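Alkaline phosphatase D (Bacillus subtilis, PDB 2YEQ) hydrolyses phosphate esters, acting as a phosphodiesterase with an active site that contains iron and calcium. Local coordinates at residues Ser123-Glu128 against Ala187-Asp192; Leu149-Tyr154 against Asp210-Asn215. All blocks are in the same frame, centred on the assembly; numbering follows the deposited sequence.

Interaction 1 (Ser123-Glu128 against Ala187-Asp192); sequences SCQQYE and AQYRSD. With FE (Fe (III) ion), chain B.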
loop_
_atom_site.group_PDB
_atom_site.type_symbol
_atom_site.label_atom_id
_atom_site.label_comp_id
_atom_site.label_asym_id
_atom_site.label_seq_id
_atom_site.Cartn_x
_atom_site.Cartn_y
_atom_site.Cartn_z
ATOM N N SER A 123 -1.240 -4.279 1.536
ATOM C CA SER A 123 -2.024 -3.749 0.414
ATOM C C SER A 123 -3.307 -4.520 0.312
ATOM O O SER A 123 -3.450 -5.584 0.919
ATOM C CB SER A 123 -1.220 -3.904 -0.886
ATOM O OG SER A 123 -1.073 -5.267 -1.205
ATOM N N CYS A 124 -4.257 -3.996 -0.468
ATOM C CA CYS A 124 -5.367 -4.793 -1.010
ATOM C C CYS A 124 -6.324 -5.382 0.042
ATOM O O CYS A 124 -6.323 -6.592 0.380
ATOM C CB CYS A 124 -4.863 -5.854 -2.004
ATOM S SG CYS A 124 -4.054 -5.150 -3.530
ATOM N N GLN A 125 -7.208 -4.513 0.508
ATOM C CA GLN A 125 -8.104 -4.841 1.608
ATOM C C GLN A 125 -9.589 -4.741 1.246
ATOM O O GLN A 125 -10.362 -4.124 1.975
ATOM C CB GLN A 125 -7.773 -3.965 2.818
ATOM C CG GLN A 125 -7.791 -2.463 2.595
ATOM C CD GLN A 125 -6.962 -1.730 3.586
ATOM O OE1 GLN A 125 -5.901 -2.220 4.019
ATOM N NE2 GLN A 125 -7.398 -0.523 3.945
ATOM N N GLN A 126 -9.975 -5.402 0.162
ATOM C CA GLN A 126 -11.362 -5.391 -0.310
ATOM C C GLN A 126 -12.260 -5.732 0.900
ATOM O O GLN A 126 -12.220 -6.830 1.425
ATOM C CB GLN A 126 -11.578 -6.394 -1.445
ATOM C CG GLN A 126 -12.429 -5.909 -2.624
ATOM C CD GLN A 126 -13.935 -5.795 -2.309
ATOM O OE1 GLN A 126 -14.297 -5.444 -1.215
ATOM N NE2 GLN A 126 -14.805 -6.099 -3.294
ATOM N N TYR A 127 -13.055 -4.764 1.332
ATOM C CA TYR A 127 -13.881 -4.880 2.541
ATOM C C TYR A 127 -14.842 -6.034 2.474
ATOM O O TYR A 127 -15.115 -6.716 3.493
ATOM C CB TYR A 127 -14.624 -3.560 2.752
ATOM C CG TYR A 127 -15.519 -3.423 3.970
ATOM C CD1 TYR A 127 -15.000 -2.970 5.196
ATOM C CD2 TYR A 127 -16.876 -3.681 3.890
ATOM C CE1 TYR A 127 -15.824 -2.804 6.293
ATOM C CE2 TYR A 127 -17.700 -3.526 4.994
ATOM C CZ TYR A 127 -17.175 -3.093 6.182
ATOM O OH TYR A 127 -17.999 -2.950 7.283
ATOM N N GLU A 128 -15.334 -6.295 1.272
ATOM C CA GLU A 128 -16.350 -7.322 1.096
ATOM C C GLU A 128 -15.780 -8.740 1.144
ATOM O O GLU A 128 -16.529 -9.702 1.386
ATOM C CB GLU A 128 -17.035 -7.154 -0.263
ATOM C CG GLU A 128 -17.650 -5.774 -0.507
ATOM C CD GLU A 128 -18.367 -5.730 -1.863
ATOM O OE1 GLU A 128 -17.738 -6.103 -2.918
ATOM O OE2 GLU A 128 -19.571 -5.389 -1.857
ATOM N N ALA A 187 -14.807 6.135 4.884
ATOM C CA ALA A 187 -15.394 5.958 6.200
ATOM C C ALA A 187 -15.828 4.517 6.453
ATOM O O ALA A 187 -15.656 4.019 7.574
ATOM C CB ALA A 187 -16.569 6.931 6.392
ATOM N N GLN A 188 -16.378 3.833 5.446
ATOM C CA GLN A 188 -16.789 2.445 5.629
ATOM C C GLN A 188 -15.598 1.574 6.019
ATOM O O GLN A 188 -15.692 0.778 6.942
ATOM C CB GLN A 188 -17.430 1.851 4.379
ATOM C CG GLN A 188 -17.721 0.368 4.511
ATOM C CD GLN A 188 -18.453 -0.218 3.322
ATOM O OE1 GLN A 188 -18.104 0.065 2.169
ATOM N NE2 GLN A 188 -19.469 -1.060 3.592
ATOM N N TYR A 189 -14.512 1.700 5.262
ATOM C CA TYR A 189 -13.290 0.910 5.476
ATOM C C TYR A 189 -12.620 1.256 6.798
ATOM O O TYR A 189 -12.268 0.370 7.558
ATOM C CB TYR A 189 -12.287 1.118 4.304
ATOM C CG TYR A 189 -12.579 0.251 3.087
ATOM C CD1 TYR A 189 -13.810 0.304 2.448
ATOM C CD2 TYR A 189 -11.608 -0.582 2.550
ATOM C CE1 TYR A 189 -14.076 -0.474 1.340
ATOM C CE2 TYR A 189 -11.863 -1.378 1.450
ATOM C CZ TYR A 189 -13.093 -1.297 0.821
ATOM O OH TYR A 189 -13.364 -2.098 -0.264
ATOM N N ARG A 190 -12.472 2.553 7.063
ATOM C CA ARG A 190 -11.752 3.057 8.212
ATOM C C ARG A 190 -12.528 2.860 9.545
ATOM O O ARG A 190 -11.941 2.993 10.615
ATOM C CB ARG A 190 -11.410 4.528 7.981
ATOM C CG ARG A 190 -10.460 5.179 8.962
ATOM C CD ARG A 190 -9.142 4.417 9.010
ATOM N NE ARG A 190 -7.939 5.208 9.175
ATOM C CZ ARG A 190 -7.497 6.189 8.381
ATOM N NH1 ARG A 190 -8.180 6.623 7.329
ATOM N NH2 ARG A 190 -6.363 6.805 8.686
ATOM N N SER A 191 -13.819 2.533 9.461
ATOM C CA SER A 191 -14.660 2.263 10.624
ATOM C C SER A 191 -14.307 0.914 11.285
ATOM O O SER A 191 -14.743 0.636 12.391
ATOM C CB SER A 191 -16.141 2.174 10.190
ATOM O OG SER A 191 -16.637 3.461 9.953
ATOM N N ASP A 192 -13.629 0.049 10.546
ATOM C CA ASP A 192 -13.294 -1.275 11.040
ATOM C C ASP A 192 -12.319 -1.150 12.209
ATOM O O ASP A 192 -11.275 -0.533 12.071
ATOM C CB ASP A 192 -12.675 -2.108 9.930
ATOM C CG ASP A 192 -12.373 -3.503 10.380
ATOM O OD1 ASP A 192 -11.384 -3.635 11.135
ATOM O OD2 ASP A 192 -13.120 -4.436 10.010
HETATM FE FE FE B . -6.103 -5.199 -4.978
HETATM O O HOH W 1 -18.039 -0.234 8.055
#
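Tyr127, in the loop after strand 117-122, faces Tyr189 near the end of helix 179-190, with their CA atoms 6.5 Å apart. This is a loop-on-helix contact in the calcineurin-like phosphoesterase domain, next to the metal centre. One hydrogen bond joins the two segments. Tyr127 N donates to Tyr189 OH over 3.1 Å, and at 175° the bond is almost straight. The same hydroxyl oxygen is also hydrogen-bonded to His171 NE2, so two partners grip this buried atom. Beside the bond, Tyr127 CB lies over one face of the Tyr189 ring, 3.6 Å from its centroid and displaced toward the rim. The Tyr127 ring itself is turned onto the helix. Its CG is anti to the backbone N (chi1 -178°), which directs the ring away from the amide that holds Tyr189 and toward Gln188. Gln188 CG sits over the centre of one Tyr127 face, 3.9 Å from the centroid, as a CH-pi contact. The extended Gln188 chain lays its amide over the CD2/CE2 side of the same face, the amide and ring planes 33° apart, and its polar end finds its main partner in Thr170. At the far end of the ring, water 1 links Tyr127 OH to Gln188 O. The loop is also braced from within. Gln126 NE2 gives a hydrogen bond to Glu128 OE1 (3.0 Å), while Gln126 OE1 accepts the amide of Glu128. Tyr132 OH is hydrogen-bonded to Gln125 O. At the other end of 123-128, Cys124 SG binds the iron at 2.5 Å.

Interaction 2 (Leu149-Tyr154 against Asp210-Asn215); sequences LGDYIY and DHEVEN. With FE (Fe (III) ion), chain B; CA (calcium ion), chain C; CA (calcium ion), chain D; NA (sodium ion), chain E.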
loop_
_atom_site.group_PDB
_atom_site.type_symbol
_atom_site.label_atom_id
_atom_site.label_comp_id
_atom_site.label_asym_id
_atom_site.label_seq_id
_atom_site.Cartn_x
_atom_site.Cartn_y
_atom_site.Cartn_z
ATOM N N LEU A 149 0.680 0.018 0.392
ATOM C CA LEU A 149 1.137 0.088 -1.005
ATOM C C LEU A 149 -0.002 0.123 -2.026
ATOM O O LEU A 149 0.248 -0.007 -3.232
ATOM C CB LEU A 149 2.038 -1.100 -1.332
ATOM C CG LEU A 149 3.291 -1.239 -0.453
ATOM C CD1 LEU A 149 4.127 -2.442 -0.942
ATOM C CD2 LEU A 149 4.106 0.039 -0.395
ATOM N N GLY A 150 -1.241 0.245 -1.549
ATOM C CA GLY A 150 -2.403 0.558 -2.438
ATOM C C GLY A 150 -3.607 -0.341 -2.250
ATOM O O GLY A 150 -3.558 -1.341 -1.527
ATOM N N ASP A 151 -4.686 0.014 -2.966
ATOM C CA ASP A 151 -5.975 -0.592 -2.850
ATOM C C ASP A 151 -6.398 -0.587 -1.375
ATOM O O ASP A 151 -6.874 -1.575 -0.851
ATOM C CB ASP A 151 -6.010 -1.988 -3.449
ATOM C CG ASP A 151 -5.828 -2.005 -4.973
ATOM O OD1 ASP A 151 -5.606 -0.946 -5.577
ATOM O OD2 ASP A 151 -5.861 -3.138 -5.543
ATOM N N TYR A 152 -6.205 0.562 -0.741
ATOM C CA TYR A 152 -6.708 0.799 0.604
ATOM C C TYR A 152 -8.236 0.826 0.655
ATOM O O TYR A 152 -8.820 0.418 1.667
ATOM C CB TYR A 152 -6.142 2.098 1.128
ATOM C CG TYR A 152 -6.380 2.367 2.589
ATOM C CD1 TYR A 152 -7.596 2.870 3.035
ATOM C CD2 TYR A 152 -5.365 2.164 3.533
ATOM C CE1 TYR A 152 -7.813 3.152 4.392
ATOM C CE2 TYR A 152 -5.579 2.447 4.909
ATOM C CZ TYR A 152 -6.810 2.938 5.319
ATOM O OH TYR A 152 -7.036 3.214 6.645
ATOM N N ILE A 153 -8.875 1.340 -0.406
ATOM C CA ILE A 153 -10.305 1.129 -0.647
ATOM C C ILE A 153 -10.496 0.538 -2.030
ATOM O O ILE A 153 -9.562 0.565 -2.829
ATOM C CB ILE A 153 -11.137 2.437 -0.580
ATOM C CG1 ILE A 153 -10.709 3.419 -1.687
ATOM C CG2 ILE A 153 -11.032 3.083 0.812
ATOM C CD1 ILE A 153 -11.737 4.541 -1.958
ATOM N N TYR A 154 -11.683 -0.028 -2.278
ATOM C CA TYR A 154 -12.125 -0.429 -3.606
ATOM C C TYR A 154 -13.392 0.392 -3.907
ATOM O O TYR A 154 -14.103 0.814 -2.979
ATOM C CB TYR A 154 -12.407 -1.938 -3.710
ATOM C CG TYR A 154 -11.144 -2.787 -3.713
ATOM C CD1 TYR A 154 -10.338 -2.884 -2.565
ATOM C CD2 TYR A 154 -10.729 -3.440 -4.862
ATOM C CE1 TYR A 154 -9.174 -3.629 -2.555
ATOM C CE2 TYR A 154 -9.552 -4.207 -4.877
ATOM C CZ TYR A 154 -8.768 -4.278 -3.724
ATOM O OH TYR A 154 -7.630 -5.030 -3.702
ATOM N N ASP A 210 -4.534 1.510 -7.852
ATOM C CA ASP A 210 -5.649 1.895 -8.758
ATOM C C ASP A 210 -6.982 2.059 -8.070
ATOM O O ASP A 210 -7.724 2.985 -8.399
ATOM C CB ASP A 210 -5.812 0.954 -9.970
ATOM C CG ASP A 210 -5.826 -0.509 -9.614
ATOM O OD1 ASP A 210 -5.294 -0.891 -8.529
ATOM O OD2 ASP A 210 -6.365 -1.308 -10.419
ATOM N N HIS A 211 -7.292 1.175 -7.115
ATOM C CA HIS A 211 -8.625 1.115 -6.567
ATOM C C HIS A 211 -9.008 2.245 -5.623
ATOM O O HIS A 211 -10.193 2.398 -5.310
ATOM C CB HIS A 211 -8.898 -0.241 -5.960
ATOM C CG HIS A 211 -9.144 -1.320 -6.968
ATOM N ND1 HIS A 211 -10.289 -1.376 -7.741
ATOM C CD2 HIS A 211 -8.420 -2.422 -7.284
ATOM C CE1 HIS A 211 -10.263 -2.477 -8.475
ATOM N NE2 HIS A 211 -9.130 -3.118 -8.232
ATOM N N GLU A 212 -8.041 3.073 -5.221
ATOM C CA GLU A 212 -8.372 4.328 -4.571
ATOM C C GLU A 212 -9.155 5.282 -5.523
ATOM O O GLU A 212 -9.755 6.246 -5.053
ATOM C CB GLU A 212 -7.113 5.026 -4.116
ATOM C CG GLU A 212 -6.562 4.439 -2.813
ATOM C CD GLU A 212 -5.540 3.305 -2.971
ATOM O OE1 GLU A 212 -5.364 2.707 -4.069
ATOM O OE2 GLU A 212 -4.907 2.992 -1.916
ATOM N N VAL A 213 -9.071 5.033 -6.841
ATOM C CA VAL A 213 -9.888 5.757 -7.839
ATOM C C VAL A 213 -10.775 4.804 -8.583
ATOM O O VAL A 213 -11.993 4.784 -8.374
ATOM C CB VAL A 213 -9.054 6.588 -8.812
ATOM C CG1 VAL A 213 -10.021 7.543 -9.631
ATOM C CG2 VAL A 213 -7.981 7.382 -8.083
ATOM N N GLU A 214 -10.182 4.003 -9.462
ATOM C CA GLU A 214 -10.934 3.022 -10.224
ATOM C C GLU A 214 -9.972 2.005 -10.791
ATOM O O GLU A 214 -8.848 2.357 -11.144
ATOM C CB GLU A 214 -11.748 3.666 -11.388
ATOM C CG GLU A 214 -12.651 2.614 -12.103
ATOM C CD GLU A 214 -13.412 3.114 -13.374
ATOM O OE1 GLU A 214 -12.833 3.934 -14.112
ATOM O OE2 GLU A 214 -14.561 2.616 -13.623
ATOM N N ASN A 215 -10.440 0.770 -10.930
ATOM C CA ASN A 215 -9.618 -0.317 -11.467
ATOM C C ASN A 215 -8.825 0.031 -12.739
ATOM O O ASN A 215 -9.402 0.483 -13.752
ATOM C CB ASN A 215 -10.478 -1.543 -11.791
ATOM C CG ASN A 215 -9.637 -2.783 -12.084
ATOM O OD1 ASN A 215 -8.785 -3.175 -11.267
ATOM N ND2 ASN A 215 -9.878 -3.414 -13.242
HETATM FE FE FE B . -6.103 -5.199 -4.978
HETATM CA CA CA C . -4.277 -2.736 -7.457
HETATM CA CA CA D . -6.496 -3.549 -10.836
HETATM NA NA NA E . -16.113 1.047 -12.931
HETATM O O HOH W 2 -17.352 2.229 -14.327
HETATM O O HOH W 3 -15.095 -0.057 -14.655
HETATM O O HOH W 4 -14.800 -0.182 -11.576
HETATM O O HOH W 5 -2.926 -2.757 -5.270
HETATM O O HOH W 6 -6.773 -5.726 -11.231
#
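The His211 ring has Tyr154 CD2 over the centre of one face, 3.3 Å above the plane, and Asp210 OD2 near the rim of the opposite face. Asp151 OD2 lies at its edge. The Tyr154 and His211 planes meet at 31°, and His211 CB rests over a face of the tyrosine. These are two metal-binding loops of the metallophosphoesterase fold: Gly150-Asp151 belongs to its GD motif, and Asp209 to Glu212 read DDHE. The Asp151 carboxylate bridges the metals, with OD2 bound to the iron and to the calcium of chain C. Its OD1 accepts His211 N (3.1 Å) from above the carboxylate plane. The same calcium also binds Asp210 OD1, 3.0 Å from Asp151 OD1, and probably offsets the repulsion between these acceptors. Glu212, bent at CG (chi2 91°), turns back to the loop backbone. OE1 accepts Asp151 N on its syn side, though well out of the carboxylate plane, and is also hydrogen-bonded to Asp209; OE2 accepts Tyr152 N at 3.0 Å. Replacing Glu212 by a valine would probably leave the amides of Asp151 and Tyr152 without these acceptors and let the bridging aspartate shift. Cys124 and His382 also bind the iron, which Tyr154 OH meets at 2.0 Å.

In the fold
Both interactions are buried in the same domain, with interaction 2 nearer the centre of the chain. Their loops follow the neighbouring parallel strands 117-122, 145-148 and 203-206. The loop 149-154 joins the two contacts: Gly150 O probably accepts Cys124 N, and Tyr152 O probably accepts Gln125 NE2. Ile153 touches Tyr189 of helix 179-190. Both interactions supply ligands to one iron, Cys124 from the first and Asp151 and Tyr154 from the second. Their chemistry differs. Interaction 1 is mostly ring and CH-pi packing against a helix, and reaches a partly exposed edge at Tyr127. Interaction 2 also has a ring pair, but is governed by carboxylates, backbone amides and metal ions.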